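Local atomic coordinates of KLLA0E08119p (Kluyveromyces lactis, PDB entry 3VA7), a protein that is the urea carboxylase part of a larger enzyme and probably catalyses the biotin- and ATP-dependent carboxylation of urea to urea-1-carboxylate. Residues A[236-241]-A[253-258]; A[300-305]-A[313-318]; A[650-655]-A[803-808]. One frame throughout, in Å; residues are numbered along the deposited sequence.

Interaction 1 (A[236-241]-A[253-258])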
loop_
_atom_site.group_PDB
_atom_site.type_symbol
_atom_site.label_atom_id
_atom_site.label_comp_id
_atom_site.label_asym_id
_atom_site.label_seq_id
_atom_site.Cartn_x
_atom_site.Cartn_y
_atom_site.Cartn_z
ATOM N N HIS A 236 8.398 -13.239 -39.766
ATOM C CA HIS A 236 9.681 -13.556 -39.114
ATOM C C HIS A 236 9.614 -15.019 -38.667
ATOM O O HIS A 236 8.944 -15.342 -37.670
ATOM C CB HIS A 236 9.882 -12.597 -37.953
ATOM C CG HIS A 236 11.111 -12.832 -37.137
ATOM N ND1 HIS A 236 12.068 -11.851 -36.953
ATOM C CD2 HIS A 236 11.503 -13.892 -36.378
ATOM C CE1 HIS A 236 13.015 -12.310 -36.146
ATOM N NE2 HIS A 236 12.695 -13.545 -35.783
ATOM N N VAL A 237 10.236 -15.917 -39.435
ATOM C CA VAL A 237 10.187 -17.321 -39.093
ATOM C C VAL A 237 11.598 -17.684 -38.736
ATOM O O VAL A 237 12.519 -17.395 -39.497
ATOM C CB VAL A 237 9.685 -18.186 -40.221
ATOM C CG1 VAL A 237 9.573 -19.614 -39.756
ATOM C CG2 VAL A 237 8.323 -17.695 -40.711
ATOM N N GLU A 238 11.805 -18.259 -37.559
ATOM C CA GLU A 238 13.149 -18.575 -37.165
ATOM C C GLU A 238 13.235 -20.058 -36.873
ATOM O O GLU A 238 12.215 -20.715 -36.559
ATOM C CB GLU A 238 13.568 -17.707 -35.984
ATOM C CG GLU A 238 12.801 -18.008 -34.673
ATOM C CD GLU A 238 12.983 -16.937 -33.615
ATOM O OE1 GLU A 238 13.490 -15.818 -33.911
ATOM O OE2 GLU A 238 12.602 -17.223 -32.465
ATOM N N ILE A 239 14.442 -20.595 -37.000
ATOM C CA ILE A 239 14.668 -21.990 -36.722
ATOM C C ILE A 239 15.524 -22.113 -35.489
ATOM O O ILE A 239 16.551 -21.470 -35.365
ATOM C CB ILE A 239 15.322 -22.722 -37.913
ATOM C CG1 ILE A 239 14.408 -22.715 -39.144
ATOM C CG2 ILE A 239 15.663 -24.209 -37.532
ATOM C CD1 ILE A 239 13.435 -23.892 -39.158
ATOM N N GLN A 240 15.087 -22.929 -34.556
ATOM C CA GLN A 240 15.888 -23.213 -33.377
ATOM C C GLN A 240 16.783 -24.377 -33.714
ATOM O O GLN A 240 16.296 -25.467 -34.068
ATOM C CB GLN A 240 14.992 -23.604 -32.205
ATOM C CG GLN A 240 15.735 -24.172 -31.039
ATOM C CD GLN A 240 16.476 -23.105 -30.266
ATOM O OE1 GLN A 240 15.872 -22.177 -29.715
ATOM N NE2 GLN A 240 17.787 -23.203 -30.255
ATOM N N MET A 241 18.088 -24.172 -33.582
ATOM C CA MET A 241 19.017 -25.204 -33.946
ATOM C C MET A 241 19.935 -25.550 -32.785
ATOM O O MET A 241 20.206 -24.725 -31.905
ATOM C CB MET A 241 19.737 -24.796 -35.243
ATOM C CG MET A 241 21.159 -25.261 -35.428
ATOM S SD MET A 241 22.278 -23.863 -35.255
ATOM C CE MET A 241 23.426 -24.694 -34.160
ATOM N N GLY A 253 12.958 -27.014 -34.572
ATOM C CA GLY A 253 11.656 -26.543 -35.001
ATOM C C GLY A 253 11.713 -25.076 -35.409
ATOM O O GLY A 253 12.784 -24.427 -35.350
ATOM N N GLU A 254 10.575 -24.535 -35.841
ATOM C CA GLU A 254 10.515 -23.134 -36.232
ATOM C C GLU A 254 9.466 -22.393 -35.431
ATOM O O GLU A 254 8.468 -22.973 -34.960
ATOM C CB GLU A 254 10.224 -22.965 -37.737
ATOM C CG GLU A 254 8.750 -22.953 -38.105
ATOM C CD GLU A 254 8.101 -24.318 -37.954
ATOM O OE1 GLU A 254 8.799 -25.313 -37.595
ATOM O OE2 GLU A 254 6.881 -24.403 -38.216
ATOM N N ARG A 255 9.696 -21.100 -35.296
ATOM C CA ARG A 255 8.822 -20.271 -34.520
ATOM C C ARG A 255 8.564 -19.089 -35.397
ATOM O O ARG A 255 9.447 -18.648 -36.128
ATOM C CB ARG A 255 9.496 -19.817 -33.217
ATOM C CG ARG A 255 9.923 -20.963 -32.340
ATOM C CD ARG A 255 10.590 -20.522 -31.042
ATOM N NE ARG A 255 11.912 -19.928 -31.207
ATOM C CZ ARG A 255 13.051 -20.481 -30.789
ATOM N NH1 ARG A 255 13.061 -21.666 -30.152
ATOM N NH2 ARG A 255 14.201 -19.837 -30.991
ATOM N N ASP A 256 7.339 -18.580 -35.311
ATOM C CA ASP A 256 6.970 -17.325 -35.903
ATOM C C ASP A 256 6.988 -16.215 -34.831
ATOM O O ASP A 256 6.388 -16.342 -33.773
ATOM C CB ASP A 256 5.600 -17.504 -36.486
ATOM C CG ASP A 256 5.151 -16.336 -37.254
ATOM O OD1 ASP A 256 5.033 -15.207 -36.696
ATOM O OD2 ASP A 256 4.897 -16.565 -38.444
ATOM N N CYS A 257 7.666 -15.113 -35.137
ATOM C CA CYS A 257 7.907 -14.041 -34.205
ATOM C C CYS A 257 7.562 -12.739 -34.872
ATOM O O CYS A 257 8.124 -11.676 -34.576
ATOM C CB CYS A 257 9.367 -14.061 -33.754
ATOM S SG CYS A 257 9.868 -15.609 -32.871
ATOM N N SER A 258 6.588 -12.820 -35.763
ATOM C CA SER A 258 6.088 -11.653 -36.493
ATOM C C SER A 258 5.475 -10.547 -35.616
ATOM O O SER A 258 5.594 -9.375 -35.963
ATOM C CB SER A 258 5.098 -12.103 -37.565
ATOM O OG SER A 258 5.492 -13.348 -38.140
#
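Arg-255 reaches back across the hairpin and joins two side chains of the neighbouring strand along the edge of its guanidinium group. Its NE gives a salt bridge to Glu-238 OE2 at 3.1 Å, nearly in the guanidinium plane and on the anti lone pair of the carboxylate, whose own plane stands almost perpendicular, at 86°. End-on, NH1 and NH2 both close on Gln-240 OE1: the bond from NH1 (2.9 Å) lies in the amide carbonyl plane on a lone pair, while NH2 comes to the same oxygen from above that plane. The bend of the arginine chain at chi3 (-70°) helps to bring the group back over strand 236-241, and NH1 has a further partner in Thr-329 OG1. The other carboxylate oxygen, Glu-238 OE1, takes a hydrogen bond from His-236 NE2 at 3.1 Å, in the imidazole plane but above that of the carboxylate.

Beneath these groups runs an antiparallel ladder. Glu-238 and Arg-255 form a hydrogen-bonded pair, N to O both ways, and Cys-257 N bonds to His-236 O at 2.8 Å. Cys-257 CB packs obliquely on the imidazole, 3.4 Å from His-236 CD2. On the reverse side of the sheet, Ile-239 CD1 rests on Glu-254 CB at 3.6 Å, and Val-237 CG1 touches Glu-254 CG. Helix 277-293 covers Val-237 and Ile-239.

In this ATP-grasp hairpin of the biotin carboxylase domain, the side of Val-237 and Ile-239 thus mixes aliphatic packing with acids paired to arginines outside the two segments, Glu-254 with Arg-280 and Asp-256 with Arg-235. The other side holds the network of Arg-255, Glu-238 and Gln-240. Glu-238 lies close to Glu-303 and Glu-325, so the positive charge of Arg-255 probably helps to offset a local excess of carboxylates.

Interaction 2 (A[300-305]-A[313-318])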
loop_
_atom_site.group_PDB
_atom_site.type_symbol
_atom_site.label_atom_id
_atom_site.label_comp_id
_atom_site.label_asym_id
_atom_site.label_seq_id
_atom_site.Cartn_x
_atom_site.Cartn_y
_atom_site.Cartn_z
ATOM N N GLY A 300 21.559 -22.114 -31.105
ATOM C CA GLY A 300 21.518 -20.901 -31.859
ATOM C C GLY A 300 20.252 -20.861 -32.678
ATOM O O GLY A 300 19.637 -21.914 -32.928
ATOM N N THR A 301 19.901 -19.651 -33.124
ATOM C CA THR A 301 18.729 -19.452 -33.952
ATOM C C THR A 301 19.038 -18.774 -35.263
ATOM O O THR A 301 19.741 -17.739 -35.333
ATOM C CB THR A 301 17.652 -18.606 -33.217
ATOM O OG1 THR A 301 17.320 -19.246 -31.963
ATOM C CG2 THR A 301 16.389 -18.412 -34.102
ATOM N N VAL A 302 18.471 -19.361 -36.306
ATOM C CA VAL A 302 18.615 -18.812 -37.603
ATOM C C VAL A 302 17.310 -18.143 -37.920
ATOM O O VAL A 302 16.305 -18.817 -38.094
ATOM C CB VAL A 302 18.911 -19.904 -38.635
ATOM C CG1 VAL A 302 19.265 -19.250 -39.962
ATOM C CG2 VAL A 302 20.065 -20.824 -38.157
ATOM N N GLU A 303 17.329 -16.820 -37.975
ATOM C CA GLU A 303 16.152 -16.065 -38.359
ATOM C C GLU A 303 16.072 -15.861 -39.883
ATOM O O GLU A 303 17.072 -15.562 -40.561
ATOM C CB GLU A 303 16.110 -14.690 -37.662
ATOM C CG GLU A 303 16.568 -14.669 -36.213
ATOM C CD GLU A 303 16.077 -13.453 -35.448
ATOM O OE1 GLU A 303 16.143 -12.323 -35.992
ATOM O OE2 GLU A 303 15.615 -13.620 -34.289
ATOM N N PHE A 304 14.860 -16.001 -40.395
ATOM C CA PHE A 304 14.544 -15.711 -41.779
ATOM C C PHE A 304 13.367 -14.713 -41.896
ATOM O O PHE A 304 12.501 -14.647 -41.025
ATOM C CB PHE A 304 14.103 -16.984 -42.467
ATOM C CG PHE A 304 15.079 -18.098 -42.383
ATOM C CD1 PHE A 304 16.251 -18.088 -43.169
ATOM C CD2 PHE A 304 14.808 -19.199 -41.578
ATOM C CE1 PHE A 304 17.149 -19.152 -43.134
ATOM C CE2 PHE A 304 15.705 -20.277 -41.517
ATOM C CZ PHE A 304 16.875 -20.257 -42.298
ATOM N N ILE A 305 13.365 -13.947 -42.985
ATOM C CA ILE A 305 12.209 -13.211 -43.482
ATOM C C ILE A 305 11.422 -14.175 -44.356
ATOM O O ILE A 305 12.028 -15.006 -45.060
ATOM C CB ILE A 305 12.693 -12.048 -44.329
ATOM C CG1 ILE A 305 13.824 -11.326 -43.566
ATOM C CG2 ILE A 305 11.526 -11.126 -44.691
ATOM C CD1 ILE A 305 14.307 -9.975 -44.130
ATOM N N PHE A 313 11.634 -17.647 -48.409
ATOM C CA PHE A 313 12.304 -17.156 -47.173
ATOM C C PHE A 313 13.718 -16.668 -47.403
ATOM O O PHE A 313 14.383 -17.144 -48.301
ATOM C CB PHE A 313 12.337 -18.229 -46.100
ATOM C CG PHE A 313 13.169 -19.429 -46.462
ATOM C CD1 PHE A 313 12.636 -20.459 -47.247
ATOM C CD2 PHE A 313 14.483 -19.558 -45.987
ATOM C CE1 PHE A 313 13.396 -21.584 -47.571
ATOM C CE2 PHE A 313 15.255 -20.689 -46.306
ATOM C CZ PHE A 313 14.706 -21.704 -47.097
ATOM N N TYR A 314 14.192 -15.732 -46.589
ATOM C CA TYR A 314 15.529 -15.176 -46.806
ATOM C C TYR A 314 16.297 -14.939 -45.500
ATOM O O TYR A 314 15.774 -14.337 -44.562
ATOM C CB TYR A 314 15.466 -13.875 -47.631
ATOM C CG TYR A 314 14.405 -13.863 -48.721
ATOM C CD1 TYR A 314 13.336 -12.956 -48.666
ATOM C CD2 TYR A 314 14.462 -14.761 -49.797
ATOM C CE1 TYR A 314 12.342 -12.937 -49.650
ATOM C CE2 TYR A 314 13.480 -14.769 -50.781
ATOM C CZ TYR A 314 12.416 -13.848 -50.711
ATOM O OH TYR A 314 11.431 -13.844 -51.695
ATOM N N PHE A 315 17.548 -15.411 -45.456
ATOM C CA PHE A 315 18.435 -15.211 -44.309
ATOM C C PHE A 315 18.313 -13.804 -43.767
ATOM O O PHE A 315 18.274 -12.848 -44.529
ATOM C CB PHE A 315 19.881 -15.485 -44.685
ATOM C CG PHE A 315 20.857 -15.307 -43.540
ATOM C CD1 PHE A 315 20.937 -16.247 -42.516
ATOM C CD2 PHE A 315 21.706 -14.204 -43.497
ATOM C CE1 PHE A 315 21.837 -16.076 -41.466
ATOM C CE2 PHE A 315 22.629 -14.028 -42.452
ATOM C CZ PHE A 315 22.695 -14.966 -41.440
ATOM N N LEU A 316 18.219 -13.697 -42.446
ATOM C CA LEU A 316 18.204 -12.426 -41.784
ATOM C C LEU A 316 19.426 -12.358 -40.857
ATOM O O LEU A 316 20.253 -11.477 -41.021
ATOM C CB LEU A 316 16.867 -12.234 -41.073
ATOM C CG LEU A 316 16.551 -10.967 -40.258
ATOM C CD1 LEU A 316 16.402 -9.697 -41.084
ATOM C CD2 LEU A 316 15.273 -11.180 -39.358
ATOM N N GLU A 317 19.574 -13.318 -39.934
ATOM C CA GLU A 317 20.707 -13.336 -38.948
ATOM C C GLU A 317 20.709 -14.604 -38.121
ATOM O O GLU A 317 19.701 -15.303 -38.045
ATOM C CB GLU A 317 20.706 -12.123 -37.995
ATOM C CG GLU A 317 19.454 -11.984 -37.146
ATOM C CD GLU A 317 19.392 -10.725 -36.249
ATOM O OE1 GLU A 317 18.258 -10.176 -36.101
ATOM O OE2 GLU A 317 20.440 -10.313 -35.679
ATOM N N VAL A 318 21.849 -14.904 -37.519
ATOM C CA VAL A 318 21.909 -15.945 -36.512
ATOM C C VAL A 318 22.059 -15.279 -35.154
ATOM O O VAL A 318 22.908 -14.412 -35.001
ATOM C CB VAL A 318 23.070 -16.917 -36.738
ATOM C CG1 VAL A 318 23.038 -18.033 -35.687
ATOM C CG2 VAL A 318 22.955 -17.536 -38.106
#
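Glu-303 O is gripped by two successive backbone amides of the facing strand, Leu-316 N at 2.9 Å and Glu-317 N in a weak, longer bond. Both residues face Glu-303, which makes this a classic beta bulge and shifts the register by one. In return, Glu-303 N donates to Glu-317 O at 2.8 Å. Beyond the bulge, Ile-305 and Tyr-314 resume regular antiparallel pairing, each amide bonded to the other's carbonyl.

The side chains of Glu-303 and Glu-317 run side by side in the same direction, bringing their OE1 atoms to 3.0 Å with the carboxylate planes nearly perpendicular. Further along this side, the side chains of Leu-316 and Ile-305 cross at about a right angle, their CD1 atoms 3.7 Å apart. The other side is aromatic. Phe-313 turns its edge to the face of Phe-304 in a T-shaped pair, centroids 5.1 Å apart and planes at 76°; Phe-313 CD2 stands over the rim of the Phe-304 ring. With CG set between its backbone N and carbonyl carbon (chi1 65°), Phe-313 lies alongside Phe-304. Val-302 CG1 meets the edge of Phe-315 at 4.3 Å, and helix 277-293 packs on Val-302, Phe-304 and Phe-313.

This hairpin belongs to the ATP-grasp part of the biotin carboxylase domain. Glu-303 OE2 has a weak hydrogen bond from Gln-323 and a long, weak ion pair with Lys-265. Two carboxylates turned together on one side, with Glu-238 also near Glu-303, are consistent with a cation site as in related biotin carboxylases.

Interaction 3 (A[650-655]-A[803-808])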
loop_
_atom_site.group_PDB
_atom_site.type_symbol
_atom_site.label_atom_id
_atom_site.label_comp_id
_atom_site.label_asym_id
_atom_site.label_seq_id
_atom_site.Cartn_x
_atom_site.Cartn_y
_atom_site.Cartn_z
ATOM N N PRO A 650 -33.668 12.659 -7.234
ATOM C CA PRO A 650 -34.778 13.521 -6.808
ATOM C C PRO A 650 -34.188 14.607 -5.972
ATOM O O PRO A 650 -33.254 14.331 -5.253
ATOM C CB PRO A 650 -35.610 12.596 -5.924
ATOM C CG PRO A 650 -35.364 11.262 -6.516
ATOM C CD PRO A 650 -33.885 11.264 -6.839
ATOM N N LYS A 651 -34.688 15.833 -6.048
ATOM C CA LYS A 651 -34.008 16.945 -5.358
ATOM C C LYS A 651 -34.313 17.021 -3.879
ATOM O O LYS A 651 -33.585 17.670 -3.147
ATOM C CB LYS A 651 -34.333 18.281 -6.018
ATOM C CG LYS A 651 -34.706 18.118 -7.495
ATOM C CD LYS A 651 -33.878 19.040 -8.431
ATOM C CE LYS A 651 -34.182 18.707 -9.931
ATOM N NZ LYS A 651 -33.439 19.576 -10.926
ATOM N N SER A 652 -35.405 16.413 -3.431
ATOM C CA SER A 652 -35.698 16.417 -2.000
ATOM C C SER A 652 -34.713 15.503 -1.223
ATOM O O SER A 652 -34.510 15.669 -0.014
ATOM C CB SER A 652 -37.150 16.012 -1.727
ATOM O OG SER A 652 -37.481 14.756 -2.309
ATOM N N LEU A 653 -34.120 14.551 -1.947
ATOM C CA LEU A 653 -33.104 13.654 -1.423
ATOM C C LEU A 653 -31.676 14.247 -1.369
ATOM O O LEU A 653 -30.763 13.616 -0.792
ATOM C CB LEU A 653 -33.072 12.359 -2.245
ATOM C CG LEU A 653 -34.371 11.575 -2.404
ATOM C CD1 LEU A 653 -34.079 10.158 -2.924
ATOM C CD2 LEU A 653 -35.201 11.565 -1.086
ATOM N N LEU A 654 -31.460 15.425 -1.975
ATOM C CA LEU A 654 -30.138 16.050 -1.873
ATOM C C LEU A 654 -29.896 16.548 -0.452
ATOM O O LEU A 654 -30.834 16.995 0.204
ATOM C CB LEU A 654 -29.944 17.190 -2.867
ATOM C CG LEU A 654 -30.111 16.801 -4.335
ATOM C CD1 LEU A 654 -29.950 18.071 -5.196
ATOM C CD2 LEU A 654 -29.174 15.638 -4.783
ATOM N N PRO A 655 -28.648 16.429 0.035
ATOM C CA PRO A 655 -28.318 16.942 1.349
ATOM C C PRO A 655 -28.209 18.462 1.321
ATOM O O PRO A 655 -27.865 19.032 0.281
ATOM C CB PRO A 655 -26.940 16.324 1.628
ATOM C CG PRO A 655 -26.388 16.003 0.293
ATOM C CD PRO A 655 -27.567 15.591 -0.507
ATOM N N PHE A 803 -35.130 5.748 -3.721
ATOM C CA PHE A 803 -34.773 6.894 -4.561
ATOM C C PHE A 803 -36.039 7.660 -4.958
ATOM O O PHE A 803 -36.325 7.826 -6.140
ATOM C CB PHE A 803 -33.977 6.418 -5.802
ATOM C CG PHE A 803 -32.860 7.367 -6.247
ATOM C CD1 PHE A 803 -32.042 8.013 -5.317
ATOM C CD2 PHE A 803 -32.598 7.561 -7.625
ATOM C CE1 PHE A 803 -30.983 8.853 -5.744
ATOM C CE2 PHE A 803 -31.537 8.413 -8.068
ATOM C CZ PHE A 803 -30.736 9.051 -7.142
ATOM N N GLU A 804 -36.768 8.128 -3.945
ATOM C CA GLU A 804 -38.145 8.623 -4.070
ATOM C C GLU A 804 -38.307 9.946 -3.276
ATOM O O GLU A 804 -37.909 10.011 -2.111
ATOM C CB GLU A 804 -39.137 7.509 -3.612
ATOM C CG GLU A 804 -39.297 6.402 -4.691
ATOM C CD GLU A 804 -40.213 5.171 -4.350
ATOM O OE1 GLU A 804 -40.860 5.100 -3.261
ATOM O OE2 GLU A 804 -40.287 4.249 -5.224
ATOM N N GLU A 805 -38.856 10.994 -3.898
ATOM C CA GLU A 805 -39.012 12.318 -3.241
ATOM C C GLU A 805 -39.546 12.230 -1.792
ATOM O O GLU A 805 -40.500 11.507 -1.523
ATOM C CB GLU A 805 -39.966 13.250 -4.032
ATOM C CG GLU A 805 -39.807 13.289 -5.540
ATOM C CD GLU A 805 -38.772 14.367 -6.062
ATOM O OE1 GLU A 805 -38.349 15.277 -5.260
ATOM O OE2 GLU A 805 -38.402 14.288 -7.286
ATOM N N GLY A 806 -38.955 12.999 -0.876
ATOM C CA GLY A 806 -39.513 13.175 0.466
ATOM C C GLY A 806 -39.013 12.234 1.562
ATOM O O GLY A 806 -39.390 12.403 2.738
ATOM N N SER A 807 -38.164 11.256 1.213
ATOM C CA SER A 807 -37.752 10.256 2.224
ATOM C C SER A 807 -36.515 10.588 3.096
ATOM O O SER A 807 -36.213 9.857 4.016
ATOM C CB SER A 807 -37.715 8.824 1.657
ATOM O OG SER A 807 -36.804 8.696 0.579
ATOM N N LEU A 808 -35.875 11.726 2.864
ATOM C CA LEU A 808 -34.699 12.124 3.620
ATOM C C LEU A 808 -35.059 13.022 4.776
ATOM O O LEU A 808 -35.646 14.081 4.584
ATOM C CB LEU A 808 -33.670 12.859 2.722
ATOM C CG LEU A 808 -32.420 13.523 3.375
ATOM C CD1 LEU A 808 -31.362 12.464 3.768
ATOM C CD2 LEU A 808 -31.786 14.656 2.547
HETATM O O HOH W 1 -36.893 16.082 -8.293
#
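Phe-803, where the chain leaves helix 786-802, presents one ring face to Pro-650: CD of the proline sits over the ring centre, 3.7 Å from the centroid, in a CH-pi contact. The backbone of Glu-804 meets Leu-653, whose CD2 lies 3.3 Å from Glu-804 O while its CD1 packs against Phe-803. Glu-805 folds at chi2 (-89°), which carries its carboxylate back over Pro-650 CB. There OE1 accepts a hydrogen bond from Ser-652 OG at 3.1 Å, and OE2 takes one from a water that also accepts from Lys-651 N. Gly-806 N donates to the same serine oxygen at 2.7 Å, so Ser-652 OG both gives and receives. Replacing Ser-652 by an alanine removes that hydroxyl and is likely to leave Gly-806 N and Glu-805 OE1 without their shared partner, the carboxylate freer to swing. Past Ser-807, Leu-808 lays CD2 against the backbone, 3.4 Å from Leu-654 O, with Tyr-512 of helix 511-520 beside it. Residues 804-807 make a type II beta turn, with glycine in its usual third place, here docked on a short turn from the carboxyltransferase region.

Overall arrangement
Interactions 1 and 2 are neighbouring hairpins of one antiparallel sheet in the biotin carboxylase domain, their centres about 8 Å apart. Strands 235-244 and 299-307 pair directly, with Ile-239 N 2.8 Å from Val-302 O, and helix 277-293 packs on Val-237 and Ile-239 of interaction 1 and on Val-302, Phe-304 and Phe-313 of interaction 2. Acidic side chains gather on the other side, met by an arginine in interaction 1 but set against each other in interaction 2. Interaction 3 lies about 66 Å and 71 Å from theirs, centre to centre, and joins two loops remote in sequence. Partly buried and nearer the surface, it relies on a serine hydroxyl, a water and proline-aromatic packing instead of a strand ladder.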